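Local coordinates for protein Baccell_00875 (Bacteroides cellulosilyticus DSM 14838, PDB 5NO8) that is a polysaccharide lyase that probably removes the L-rhamnose caps from arabinogalactan proteins by cleaving at the rhamnose–glucuronic acid linkage, at residues 152-158 against 537-541; 540-546 against 574-578; 353-357 against 417-421. All blocks are in the same frame, centred on the assembly; numbering follows the deposited sequence.

How the contacts relate
Contacts 1 and 2 are neighbours, with centres 10 Å apart, and share Tyr540 and Glu541, which lead into helix 542-559. Contact 1 ties that lead-in to the start of helix 155-161; contact 2 packs the first turn of helix 542-559 on residues 574-578, the last part of helix 562-576 and what follows it. Contact 3 lies apart, its centre 38 Å from contact 1 and 34 Å from contact 2, joining the loop after helix 338-352 to helix 412-429. Along the chain it is nested inside the loop closed by contact 1, before contact 2 opens. Contact 1 thus joins the N-terminal part of the chain to the helical region; contacts 2 and 3 lie within that region.

Contact 1: residues 152-158 against 537-541; sequences YPDAQQC and EVNYE
Tyr540 and Tyr152 carry most of this contact, their side chains crossing at about a right angle. The Tyr152 ring lies over the backbone of the other segment: Tyr540 O sits above the centre of its face, 3.1 Å from Tyr152 CG. This buried carbonyl oxygen has no hydrogen-bonding partner in the model and rests against the aromatic face. Tyr152 CD1 in turn reaches the edge of the Tyr540 ring, near its plane, 4.0 Å from Tyr540 CD2, while Val538 CG1 touches Tyr152 CD2 at 3.7 Å. A chi1 of 175° swings the Tyr540 ring away from its own backbone N and out to the start of helix 155-161. There Cys158 CB lies over the ring face, 4.2 Å from the centroid of the Tyr540 ring; the sulfur of Cys158 approaches more obliquely, and Ala155 CB adds a further apolar touch. Asn539 is the third main contributor, its CB lying 3.3 Å from Tyr152 O. A water links the two backbones, accepting from Ala155 N (3.0 Å) and donating to Asn539 O. Beyond the pair, the Tyr152 ring also meets that of His594. Asp154 is the N-cap of helix 155-161, its OD1 taking an almost straight bond from Gln157 N (2.8 Å, 177°); the CH-pi and Cys sulfur-aromatic contacts on Tyr540 join this capped helix start to the loop before helix 542-559.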
ATOM      1  N   TYR A 152      -8.466   4.023  11.144  1.00 18.72           N
ATOM      2  CA  TYR A 152      -9.238   5.022  10.430  1.00 20.30           C
ATOM      3  C   TYR A 152     -10.606   5.234  11.076  1.00 20.87           C
ATOM      4  O   TYR A 152     -11.620   4.881  10.483  1.00 22.23           O
ATOM      5  CB  TYR A 152      -9.452   4.562   8.984  1.00 20.85           C
ATOM      6  CG  TYR A 152      -8.204   4.321   8.145  1.00 21.03           C
ATOM      7  CD1 TYR A 152      -7.110   5.193   8.195  1.00 21.55           C
ATOM      8  CD2 TYR A 152      -8.170   3.267   7.223  1.00 21.81           C
ATOM      9  CE1 TYR A 152      -5.978   4.983   7.390  1.00 22.38           C
ATOM     10  CE2 TYR A 152      -7.060   3.060   6.410  1.00 22.33           C
ATOM     11  CZ  TYR A 152      -5.966   3.894   6.497  1.00 22.31           C
ATOM     12  OH  TYR A 152      -4.847   3.670   5.669  1.00 24.24           O
ATOM     13  N   PRO A 153     -10.647   5.805  12.285  1.00 22.47           N
ATOM     14  CA  PRO A 153     -11.963   6.049  12.924  1.00 24.38           C
ATOM     15  C   PRO A 153     -12.778   7.116  12.173  1.00 26.10           C
ATOM     16  O   PRO A 153     -13.957   6.921  11.946  1.00 29.33           O
ATOM     17  CB  PRO A 153     -11.588   6.522  14.334  1.00 24.03           C
ATOM     18  CG  PRO A 153     -10.205   7.077  14.188  1.00 23.94           C
ATOM     19  CD  PRO A 153      -9.535   6.254  13.138  1.00 24.06           C
ATOM     20  N   ASP A 154     -12.138   8.211  11.777  1.00 27.63           N
ATOM     21  CA  ASP A 154     -12.748   9.287  10.972  1.00 30.33           C
ATOM     22  C   ASP A 154     -11.635  10.239  10.538  1.00 29.33           C
ATOM     23  O   ASP A 154     -10.541  10.196  11.114  1.00 29.13           O
ATOM     24  CB  ASP A 154     -13.849  10.039  11.741  1.00 33.17           C
ATOM     25  CG  ASP A 154     -13.364  10.652  13.046  1.00 36.03           C
ATOM     26  OD1 ASP A 154     -12.559  11.604  13.044  1.00 34.74           O
ATOM     27  OD2 ASP A 154     -13.847  10.215  14.104  1.00 44.78           O
ATOM     28  N   ALA A 155     -11.900  11.098   9.551  1.00 26.98           N
ATOM     29  CA  ALA A 155     -10.862  11.980   9.011  1.00 27.13           C
ATOM     30  C   ALA A 155     -10.212  12.899  10.048  1.00 26.72           C
ATOM     31  O   ALA A 155      -9.008  13.102  10.029  1.00 24.39           O
ATOM     32  CB  ALA A 155     -11.390  12.792   7.829  1.00 27.46           C
ATOM     33  N   GLN A 156     -11.001  13.410  10.993  1.00 26.44           N
ATOM     34  CA  GLN A 156     -10.487  14.417  11.907  1.00 29.17           C
ATOM     35  C   GLN A 156      -9.550  13.773  12.918  1.00 25.88           C
ATOM     36  O   GLN A 156      -8.476  14.274  13.156  1.00 25.60           O
ATOM     37  CB  GLN A 156     -11.617  15.154  12.624  1.00 34.67           C
ATOM     38  CG  GLN A 156     -12.352  16.148  11.719  1.00 38.03           C
ATOM     39  CD  GLN A 156     -13.131  15.505  10.557  1.00 44.27           C
ATOM     40  OE1 GLN A 156     -13.128  16.036   9.433  1.00 49.15           O
ATOM     41  NE2 GLN A 156     -13.804  14.364  10.820  1.00 41.52           N
ATOM     42  N   GLN A 157      -9.954  12.652  13.494  1.00 24.82           N
ATOM     43  CA  GLN A 157      -9.049  11.947  14.407  1.00 26.16           C
ATOM     44  C   GLN A 157      -7.820  11.389  13.675  1.00 23.66           C
ATOM     45  O   GLN A 157      -6.731  11.359  14.233  1.00 21.81           O
ATOM     46  CB  GLN A 157      -9.771  10.821  15.117  1.00 26.83           C
ATOM     47  CG  GLN A 157     -10.758  11.284  16.160  1.00 29.30           C
ATOM     48  CD  GLN A 157     -11.352  10.088  16.870  1.00 31.68           C
ATOM     49  OE1 GLN A 157     -12.382   9.568  16.454  1.00 35.80           O
ATOM     50  NE2 GLN A 157     -10.682   9.617  17.911  1.00 34.77           N
ATOM     51  N   CYS A 158      -8.005  10.934  12.435  1.00 23.39           N
ATOM     52  CA  CYS A 158      -6.865  10.418  11.655  1.00 23.66           C
ATOM     53  C   CYS A 158      -5.812  11.481  11.440  1.00 22.81           C
ATOM     54  O   CYS A 158      -4.656  11.286  11.759  1.00 21.55           O
ATOM     55  CB  CYS A 158      -7.312   9.893  10.313  1.00 22.39           C
ATOM     56  SG  CYS A 158      -8.188   8.356  10.459  1.00 24.41           S
ATOM     57  N   GLU A 537     -16.179   4.214   1.350  1.00 33.84           N
ATOM     58  CA  GLU A 537     -16.254   2.789   1.639  1.00 34.07           C
ATOM     59  C   GLU A 537     -15.261   2.412   2.755  1.00 32.79           C
ATOM     60  O   GLU A 537     -15.399   1.378   3.411  1.00 35.43           O
ATOM     61  CB  GLU A 537     -16.076   2.005   0.331  1.00 35.39           C
ATOM     62  CG  GLU A 537     -17.270   2.280  -0.602  1.00 37.97           C
ATOM     63  CD  GLU A 537     -17.162   1.704  -2.008  1.00 38.92           C
ATOM     64  OE1 GLU A 537     -16.079   1.199  -2.385  1.00 37.22           O
ATOM     65  OE2 GLU A 537     -18.181   1.789  -2.745  1.00 37.71           O
ATOM     66  N   VAL A 538     -14.274   3.280   2.969  1.00 29.46           N
ATOM     67  CA  VAL A 538     -13.420   3.266   4.157  1.00 28.85           C
ATOM     68  C   VAL A 538     -13.542   4.681   4.715  1.00 29.21           C
ATOM     69  O   VAL A 538     -13.814   5.612   3.959  1.00 28.27           O
ATOM     70  CB  VAL A 538     -11.957   2.926   3.777  1.00 29.28           C
ATOM     71  CG1 VAL A 538     -11.078   2.724   5.007  1.00 30.38           C
ATOM     72  CG2 VAL A 538     -11.906   1.687   2.882  1.00 28.06           C
ATOM     73  N   ASN A 539     -13.355   4.855   6.024  1.00 28.87           N
ATOM     74  CA  ASN A 539     -13.613   6.161   6.665  1.00 28.63           C
ATOM     75  C   ASN A 539     -12.618   7.232   6.269  1.00 27.95           C
ATOM     76  O   ASN A 539     -12.961   8.406   6.183  1.00 27.72           O
ATOM     77  CB  ASN A 539     -13.626   6.057   8.203  1.00 29.21           C
ATOM     78  CG  ASN A 539     -14.722   5.149   8.739  1.00 30.00           C
ATOM     79  OD1 ASN A 539     -14.575   4.564   9.840  1.00 30.89           O
ATOM     80  ND2 ASN A 539     -15.802   4.993   7.979  1.00 26.62           N
ATOM     81  N   TYR A 540     -11.375   6.816   6.063  1.00 25.38           N
ATOM     82  CA  TYR A 540     -10.341   7.703   5.602  1.00 23.06           C
ATOM     83  C   TYR A 540      -9.348   6.796   4.934  1.00 21.72           C
ATOM     84  O   TYR A 540      -9.022   5.769   5.497  1.00 22.88           O
ATOM     85  CB  TYR A 540      -9.700   8.417   6.796  1.00 23.07           C
ATOM     86  CG  TYR A 540      -8.531   9.281   6.441  1.00 21.78           C
ATOM     87  CD1 TYR A 540      -8.715  10.552   5.904  1.00 22.76           C
ATOM     88  CD2 TYR A 540      -7.214   8.825   6.623  1.00 21.78           C
ATOM     89  CE1 TYR A 540      -7.638  11.346   5.546  1.00 22.29           C
ATOM     90  CE2 TYR A 540      -6.128   9.623   6.284  1.00 21.14           C
ATOM     91  CZ  TYR A 540      -6.348  10.876   5.737  1.00 23.11           C
ATOM     92  OH  TYR A 540      -5.279  11.670   5.401  1.00 22.91           O
ATOM     93  N   GLU A 541      -8.843   7.176   3.767  1.00 21.17           N
ATOM     94  CA  GLU A 541      -7.866   6.325   3.061  1.00 21.58           C
ATOM     95  C   GLU A 541      -7.262   7.018   1.864  1.00 20.56           C
ATOM     96  O   GLU A 541      -7.737   8.064   1.404  1.00 19.66           O
ATOM     97  CB  GLU A 541      -8.521   5.023   2.596  1.00 23.44           C
ATOM     98  CG  GLU A 541      -9.747   5.241   1.712  1.00 24.77           C
ATOM     99  CD  GLU A 541      -9.845   4.225   0.581  1.00 27.85           C
ATOM    100  OE1 GLU A 541      -8.795   4.003  -0.093  1.00 28.77           O
ATOM    101  OE2 GLU A 541     -10.949   3.671   0.338  1.00 25.89           O
TER
HETATM  102  O   HOH W   1     -14.118  10.183   7.778  1.00 36.13           O

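Contact 2: residues 540-546 against 574-578; sequences YEQSIVA and VLEAF
Phe578 packs its ring against the start of helix 542-559, with Gln542 CB over one face, offset toward the rim and 3.8 Å from the centroid of the Phe578 ring. A chi1 of -74°, which sets CG opposite the carbonyl carbon, directs the ring there. This CH-pi contact is joined by the backbone, Gln542 N coming within 3.2 Å of Phe578 CE1. Val545 CG2 and Tyr540 CE2 meet the same ring obliquely, the latter 3.6 Å from Phe578 CZ; the two aromatic planes are near parallel (23°) but slid apart, with little overlap. A turn further on, Leu575 CD1 reaches Ala546 CB at 3.7 Å, and Val545 CG1 packs on Leu575 CB, the two side chains running antiparallel past one another. A water in the plane of the Tyr540 ring, at its edge, accepts from Tyr540 OH (2.7 Å) and donates to Val574 O. Reduced to an alanine here, Phe578 would probably leave Gln542 CB without a ring face to rest on and Val545 CG2 and the Tyr540 ring without their shared neighbour. In the next shell, Glu541 caps the helix: its OE1 accepts from Ser543 N (2.9 Å), approached from above the carboxylate plane, and also pairs with Arg593. The Gln542 amide is held by Trp614 O, Thr618 and Arg593. The first turn of helix 542-559 thus packs on the C-terminal part of helix 562-576 and the Phe578 that follows, with helix 615-629 touching Ala546 and Leu575, and Ile159 of helix 155-161 touching both Tyr540 and Val574.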
ATOM      1  N   TYR A 540     -11.375   6.816   6.063  1.00 25.38           N
ATOM      2  CA  TYR A 540     -10.341   7.703   5.602  1.00 23.06           C
ATOM      3  C   TYR A 540      -9.348   6.796   4.934  1.00 21.72           C
ATOM      4  O   TYR A 540      -9.022   5.769   5.497  1.00 22.88           O
ATOM      5  CB  TYR A 540      -9.700   8.417   6.796  1.00 23.07           C
ATOM      6  CG  TYR A 540      -8.531   9.281   6.441  1.00 21.78           C
ATOM      7  CD1 TYR A 540      -8.715  10.552   5.904  1.00 22.76           C
ATOM      8  CD2 TYR A 540      -7.214   8.825   6.623  1.00 21.78           C
ATOM      9  CE1 TYR A 540      -7.638  11.346   5.546  1.00 22.29           C
ATOM     10  CE2 TYR A 540      -6.128   9.623   6.284  1.00 21.14           C
ATOM     11  CZ  TYR A 540      -6.348  10.876   5.737  1.00 23.11           C
ATOM     12  OH  TYR A 540      -5.279  11.670   5.401  1.00 22.91           O
ATOM     13  N   GLU A 541      -8.843   7.176   3.767  1.00 21.17           N
ATOM     14  CA  GLU A 541      -7.866   6.325   3.061  1.00 21.58           C
ATOM     15  C   GLU A 541      -7.262   7.018   1.864  1.00 20.56           C
ATOM     16  O   GLU A 541      -7.737   8.064   1.404  1.00 19.66           O
ATOM     17  CB  GLU A 541      -8.521   5.023   2.596  1.00 23.44           C
ATOM     18  CG  GLU A 541      -9.747   5.241   1.712  1.00 24.77           C
ATOM     19  CD  GLU A 541      -9.845   4.225   0.581  1.00 27.85           C
ATOM     20  OE1 GLU A 541      -8.795   4.003  -0.093  1.00 28.77           O
ATOM     21  OE2 GLU A 541     -10.949   3.671   0.338  1.00 25.89           O
ATOM     22  N   GLN A 542      -6.227   6.388   1.317  1.00 19.21           N
ATOM     23  CA  GLN A 542      -5.541   6.933   0.178  1.00 18.77           C
ATOM     24  C   GLN A 542      -6.410   7.097  -1.070  1.00 19.10           C
ATOM     25  O   GLN A 542      -6.174   8.036  -1.848  1.00 19.98           O
ATOM     26  CB  GLN A 542      -4.281   6.108  -0.118  1.00 18.83           C
ATOM     27  CG  GLN A 542      -3.535   6.508  -1.395  1.00 16.90           C
ATOM     28  CD  GLN A 542      -3.911   5.657  -2.579  1.00 17.33           C
ATOM     29  OE1 GLN A 542      -4.703   4.739  -2.471  1.00 16.43           O
ATOM     30  NE2 GLN A 542      -3.319   5.959  -3.727  1.00 16.83           N
ATOM     31  N   SER A 543      -7.391   6.227  -1.282  1.00 20.29           N
ATOM     32  CA  SER A 543      -8.258   6.385  -2.452  1.00 22.30           C
ATOM     33  C   SER A 543      -9.493   7.278  -2.205  1.00 23.28           C
ATOM     34  O   SER A 543     -10.423   7.268  -3.004  1.00 24.41           O
ATOM     35  CB  SER A 543      -8.620   5.042  -3.103  1.00 23.37           C
ATOM     36  OG  SER A 543      -9.557   4.294  -2.348  1.00 27.09           O
ATOM     37  N   ILE A 544      -9.485   8.035  -1.104  1.00 23.15           N
ATOM     38  CA  ILE A 544     -10.268   9.292  -0.982  1.00 23.57           C
ATOM     39  C   ILE A 544      -9.378  10.507  -1.221  1.00 22.09           C
ATOM     40  O   ILE A 544      -9.705  11.382  -2.019  1.00 21.02           O
ATOM     41  CB  ILE A 544     -10.925   9.393   0.419  1.00 24.54           C
ATOM     42  CG1 ILE A 544     -11.918   8.246   0.590  1.00 25.57           C
ATOM     43  CG2 ILE A 544     -11.570  10.772   0.625  1.00 25.73           C
ATOM     44  CD1 ILE A 544     -12.349   8.036   2.031  1.00 27.28           C
ATOM     45  N   VAL A 545      -8.222  10.548  -0.563  1.00 21.65           N
ATOM     46  CA  VAL A 545      -7.317  11.688  -0.651  1.00 20.27           C
ATOM     47  C   VAL A 545      -6.730  11.818  -2.067  1.00 21.19           C
ATOM     48  O   VAL A 545      -6.727  12.906  -2.652  1.00 20.16           O
ATOM     49  CB  VAL A 545      -6.170  11.589   0.385  1.00 20.99           C
ATOM     50  CG1 VAL A 545      -5.164  12.730   0.223  1.00 20.34           C
ATOM     51  CG2 VAL A 545      -6.740  11.587   1.805  1.00 21.88           C
ATOM     52  N   ALA A 546      -6.239  10.710  -2.618  1.00 20.12           N
ATOM     53  CA  ALA A 546      -5.560  10.802  -3.921  1.00 20.40           C
ATOM     54  C   ALA A 546      -6.512  11.285  -5.021  1.00 19.72           C
ATOM     55  O   ALA A 546      -6.144  12.168  -5.779  1.00 19.16           O
ATOM     56  CB  ALA A 546      -4.888   9.494  -4.315  1.00 20.39           C
ATOM     57  N   VAL A 574      -0.355  15.411   2.907  1.00 18.69           N
ATOM     58  CA  VAL A 574      -1.286  14.446   3.432  1.00 18.99           C
ATOM     59  C   VAL A 574      -1.318  13.177   2.556  1.00 18.96           C
ATOM     60  O   VAL A 574      -1.339  12.045   3.076  1.00 17.70           O
ATOM     61  CB  VAL A 574      -2.674  15.111   3.646  1.00 20.04           C
ATOM     62  CG1 VAL A 574      -3.740  14.110   3.981  1.00 20.91           C
ATOM     63  CG2 VAL A 574      -2.568  16.170   4.744  1.00 21.90           C
ATOM     64  N   LEU A 575      -1.254  13.351   1.235  1.00 17.25           N
ATOM     65  CA  LEU A 575      -1.178  12.196   0.344  1.00 17.26           C
ATOM     66  C   LEU A 575       0.155  11.469   0.452  1.00 16.81           C
ATOM     67  O   LEU A 575       0.201  10.215   0.449  1.00 17.16           O
ATOM     68  CB  LEU A 575      -1.383  12.617  -1.113  1.00 18.14           C
ATOM     69  CG  LEU A 575      -1.319  11.477  -2.123  1.00 17.95           C
ATOM     70  CD1 LEU A 575      -2.345  10.438  -1.798  1.00 17.96           C
ATOM     71  CD2 LEU A 575      -1.559  11.988  -3.529  1.00 19.43           C
ATOM     72  N   GLU A 576       1.233  12.231   0.539  1.00 16.80           N
ATOM     73  CA  GLU A 576       2.571  11.649   0.614  1.00 17.67           C
ATOM     74  C   GLU A 576       2.812  10.880   1.894  1.00 17.67           C
ATOM     75  O   GLU A 576       3.635   9.958   1.906  1.00 16.73           O
ATOM     76  CB  GLU A 576       3.668  12.704   0.417  1.00 19.43           C
ATOM     77  CG  GLU A 576       3.631  13.291  -0.989  1.00 21.61           C
ATOM     78  CD  GLU A 576       4.784  14.215  -1.287  1.00 24.09           C
ATOM     79  OE1 GLU A 576       5.917  13.925  -0.841  1.00 28.33           O
ATOM     80  OE2 GLU A 576       4.570  15.213  -2.000  1.00 27.74           O
ATOM     81  N   ALA A 577       2.068  11.207   2.948  1.00 16.45           N
ATOM     82  CA  ALA A 577       2.225  10.516   4.232  1.00 15.89           C
ATOM     83  C   ALA A 577       1.823   9.027   4.191  1.00 15.41           C
ATOM     84  O   ALA A 577       2.295   8.224   5.010  1.00 15.22           O
ATOM     85  CB  ALA A 577       1.454  11.251   5.322  1.00 16.84           C
ATOM     86  N   PHE A 578       0.976   8.659   3.233  1.00 14.78           N
ATOM     87  CA  PHE A 578       0.565   7.266   3.048  1.00 14.30           C
ATOM     88  C   PHE A 578       1.690   6.350   2.556  1.00 14.10           C
ATOM     89  O   PHE A 578       1.521   5.124   2.603  1.00 13.93           O
ATOM     90  CB  PHE A 578      -0.571   7.172   2.022  1.00 15.38           C
ATOM     91  CG  PHE A 578      -1.910   7.646   2.520  1.00 15.88           C
ATOM     92  CD1 PHE A 578      -2.775   6.755   3.151  1.00 15.78           C
ATOM     93  CD2 PHE A 578      -2.328   8.948   2.303  1.00 17.39           C
ATOM     94  CE1 PHE A 578      -4.031   7.176   3.570  1.00 17.13           C
ATOM     95  CE2 PHE A 578      -3.605   9.376   2.712  1.00 16.58           C
ATOM     96  CZ  PHE A 578      -4.430   8.496   3.371  1.00 16.49           C
TER
HETATM   97  O   HOH W   2      -2.667  10.955   5.294  1.00 18.26           O

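Contact 3: residues 353-357 against 417-421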
ATOM      1  N   GLN A 353     -10.200 -13.634 -20.576  1.00 18.14           N
ATOM      2  CA  GLN A 353     -11.057 -12.983 -19.576  1.00 18.10           C
ATOM      3  C   GLN A 353     -12.270 -12.263 -20.168  1.00 19.53           C
ATOM      4  O   GLN A 353     -13.012 -11.633 -19.424  1.00 20.70           O
ATOM      5  CB  GLN A 353     -10.245 -12.029 -18.684  1.00 17.29           C
ATOM      6  CG  GLN A 353      -9.060 -12.708 -17.995  1.00 16.75           C
ATOM      7  CD  GLN A 353      -8.486 -11.954 -16.804  1.00 17.51           C
ATOM      8  OE1 GLN A 353      -7.276 -12.048 -16.550  1.00 17.96           O
ATOM      9  NE2 GLN A 353      -9.344 -11.259 -16.027  1.00 15.16           N
ATOM     10  N   GLN A 354     -12.480 -12.344 -21.481  1.00 19.32           N
ATOM     11  CA  GLN A 354     -13.711 -11.819 -22.086  1.00 19.33           C
ATOM     12  C   GLN A 354     -14.710 -12.967 -22.275  1.00 19.96           C
ATOM     13  O   GLN A 354     -14.393 -13.991 -22.863  1.00 20.15           O
ATOM     14  CB  GLN A 354     -13.452 -11.090 -23.414  1.00 19.72           C
ATOM     15  CG  GLN A 354     -14.697 -10.330 -23.928  1.00 19.33           C
ATOM     16  CD  GLN A 354     -14.417  -9.374 -25.065  1.00 19.88           C
ATOM     17  OE1 GLN A 354     -15.017  -8.277 -25.161  1.00 21.98           O
ATOM     18  NE2 GLN A 354     -13.454  -9.731 -25.899  1.00 18.22           N
ATOM     19  N   MET A 355     -15.921 -12.788 -21.745  1.00 22.03           N
ATOM     20  CA  MET A 355     -17.011 -13.740 -21.966  1.00 23.50           C
ATOM     21  C   MET A 355     -17.345 -13.764 -23.467  1.00 23.91           C
ATOM     22  O   MET A 355     -17.723 -12.739 -24.016  1.00 25.26           O
ATOM     23  CB  MET A 355     -18.258 -13.294 -21.182  1.00 25.62           C
ATOM     24  CG  MET A 355     -19.493 -14.200 -21.346  1.00 28.35           C
ATOM     25  SD  MET A 355     -19.198 -15.910 -20.901  1.00 33.52           S
ATOM     26  CE  MET A 355     -19.154 -15.789 -19.107  1.00 34.65           C
ATOM     27  N   ASN A 356     -17.158 -14.914 -24.103  1.00 25.77           N
ATOM     28  CA  ASN A 356     -17.473 -15.117 -25.511  1.00 28.71           C
ATOM     29  C   ASN A 356     -18.477 -16.276 -25.598  1.00 31.78           C
ATOM     30  O   ASN A 356     -18.115 -17.427 -25.730  1.00 32.44           O
ATOM     31  CB  ASN A 356     -16.196 -15.401 -26.320  1.00 27.94           C
ATOM     32  CG  ASN A 356     -15.225 -14.226 -26.312  1.00 27.36           C
ATOM     33  OD1 ASN A 356     -15.616 -13.059 -26.222  1.00 28.29           O
ATOM     34  ND2 ASN A 356     -13.941 -14.538 -26.411  1.00 26.30           N
ATOM     35  N   ASN A 357     -19.750 -15.952 -25.458  1.00 36.18           N
ATOM     36  CA  ASN A 357     -20.792 -16.978 -25.363  1.00 38.48           C
ATOM     37  C   ASN A 357     -22.072 -16.216 -25.619  1.00 39.99           C
ATOM     38  O   ASN A 357     -22.633 -15.628 -24.687  1.00 39.07           O
ATOM     39  CB  ASN A 357     -20.768 -17.639 -23.971  1.00 40.64           C
ATOM     40  CG  ASN A 357     -21.891 -18.662 -23.753  1.00 41.26           C
ATOM     41  OD1 ASN A 357     -22.555 -19.117 -24.686  1.00 45.73           O
ATOM     42  ND2 ASN A 357     -22.089 -19.035 -22.503  1.00 42.96           N
ATOM     43  N   SER A 417     -12.753  -6.535 -29.947  1.00 21.45           N
ATOM     44  CA  SER A 417     -13.068  -6.903 -28.580  1.00 20.42           C
ATOM     45  C   SER A 417     -13.728  -5.736 -27.822  1.00 20.27           C
ATOM     46  O   SER A 417     -14.713  -5.946 -27.104  1.00 21.02           O
ATOM     47  CB  SER A 417     -11.778  -7.374 -27.872  1.00 21.07           C
ATOM     48  OG  SER A 417     -11.977  -7.553 -26.483  1.00 20.49           O
ATOM     49  N   LEU A 418     -13.166  -4.539 -27.972  1.00 18.82           N
ATOM     50  CA  LEU A 418     -13.621  -3.340 -27.309  1.00 19.73           C
ATOM     51  C   LEU A 418     -15.007  -2.884 -27.769  1.00 22.20           C
ATOM     52  O   LEU A 418     -15.801  -2.421 -26.943  1.00 20.28           O
ATOM     53  CB  LEU A 418     -12.651  -2.196 -27.481  1.00 19.81           C
ATOM     54  CG  LEU A 418     -11.375  -2.313 -26.634  1.00 19.51           C
ATOM     55  CD1 LEU A 418     -10.322  -1.390 -27.198  1.00 18.87           C
ATOM     56  CD2 LEU A 418     -11.668  -1.971 -25.164  1.00 19.13           C
ATOM     57  N   LEU A 419     -15.292  -3.000 -29.065  1.00 23.40           N
ATOM     58  CA  LEU A 419     -16.646  -2.662 -29.562  1.00 24.51           C
ATOM     59  C   LEU A 419     -17.693  -3.537 -28.904  1.00 24.91           C
ATOM     60  O   LEU A 419     -18.766  -3.058 -28.535  1.00 26.68           O
ATOM     61  CB  LEU A 419     -16.719  -2.729 -31.099  1.00 25.13           C
ATOM     62  CG  LEU A 419     -15.933  -1.592 -31.761  1.00 27.59           C
ATOM     63  CD1 LEU A 419     -15.649  -1.928 -33.220  1.00 30.88           C
ATOM     64  CD2 LEU A 419     -16.618  -0.241 -31.670  1.00 28.78           C
ATOM     65  N   ARG A 420     -17.367  -4.811 -28.712  1.00 23.66           N
ATOM     66  CA  ARG A 420     -18.243  -5.718 -28.021  1.00 24.27           C
ATOM     67  C   ARG A 420     -18.397  -5.384 -26.556  1.00 25.70           C
ATOM     68  O   ARG A 420     -19.504  -5.485 -26.004  1.00 24.87           O
ATOM     69  CB  ARG A 420     -17.763  -7.146 -28.150  1.00 25.82           C
ATOM     70  CG  ARG A 420     -17.970  -7.713 -29.532  1.00 26.13           C
ATOM     71  CD  ARG A 420     -17.373  -9.091 -29.640  1.00 26.23           C
ATOM     72  NE  ARG A 420     -17.911  -9.994 -28.632  1.00 26.02           N
ATOM     73  CZ  ARG A 420     -17.206 -10.806 -27.838  1.00 28.09           C
ATOM     74  NH1 ARG A 420     -15.869 -10.907 -27.922  1.00 29.15           N
ATOM     75  NH2 ARG A 420     -17.852 -11.564 -26.949  1.00 28.10           N
ATOM     76  N   TYR A 421     -17.290  -5.014 -25.917  1.00 22.98           N
ATOM     77  CA  TYR A 421     -17.351  -4.637 -24.520  1.00 22.46           C
ATOM     78  C   TYR A 421     -18.215  -3.414 -24.303  1.00 22.05           C
ATOM     79  O   TYR A 421     -19.107  -3.418 -23.438  1.00 23.95           O
ATOM     80  CB  TYR A 421     -15.950  -4.338 -23.969  1.00 21.10           C
ATOM     81  CG  TYR A 421     -15.968  -4.066 -22.495  1.00 20.38           C
ATOM     82  CD1 TYR A 421     -16.551  -4.980 -21.614  1.00 20.90           C
ATOM     83  CD2 TYR A 421     -15.392  -2.936 -21.969  1.00 19.71           C
ATOM     84  CE1 TYR A 421     -16.565  -4.755 -20.256  1.00 20.59           C
ATOM     85  CE2 TYR A 421     -15.373  -2.727 -20.601  1.00 20.80           C
ATOM     86  CZ  TYR A 421     -15.981  -3.638 -19.756  1.00 21.21           C
ATOM     87  OH  TYR A 421     -15.972  -3.417 -18.393  1.00 21.89           O
TER
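Arg420 grips Asn356 end-on, NH1 and NH2 both donating to the single oxygen OD1. The distances from Arg420 NH1 and Arg420 NH2 to Asn356 OD1 are each 2.8 Å, with N-H...O angles of 142° and 140°. The oxygen lies in the guanidinium plane, but relative to the amide the two donors differ: NH1 stands well above the carbonyl plane, whereas NH2 is closer to it. The amide and guanidinium planes are thus steeply inclined to each other. A weak bond from Arg420 NH2 to Met355 O (3.2 Å) adds a backbone acceptor at the same edge, and Asp363 forms a salt bridge with NH2, so the positive charge has an acidic mate beyond the two segments. The bend of the Arg420 chain at chi3 (56°) helps turn its end toward these acceptors. Gln354 enters from another direction, its extended chain bringing the terminal amide across from the guanidinium, the two planes inclined to each other, and beside Ser417. The end of this amide comes close to the Ser417 hydroxyl, which is itself hydrogen-bonded to Tyr366. Tyr421 touches the Gln354 amide only lightly; its ring meets that of Tyr366. The loop after helix 338-352 is joined to helix 412-429 through side chains reaching across, while helices 396-409 and 448-465 pack against Leu418 and Tyr421 of that same helix.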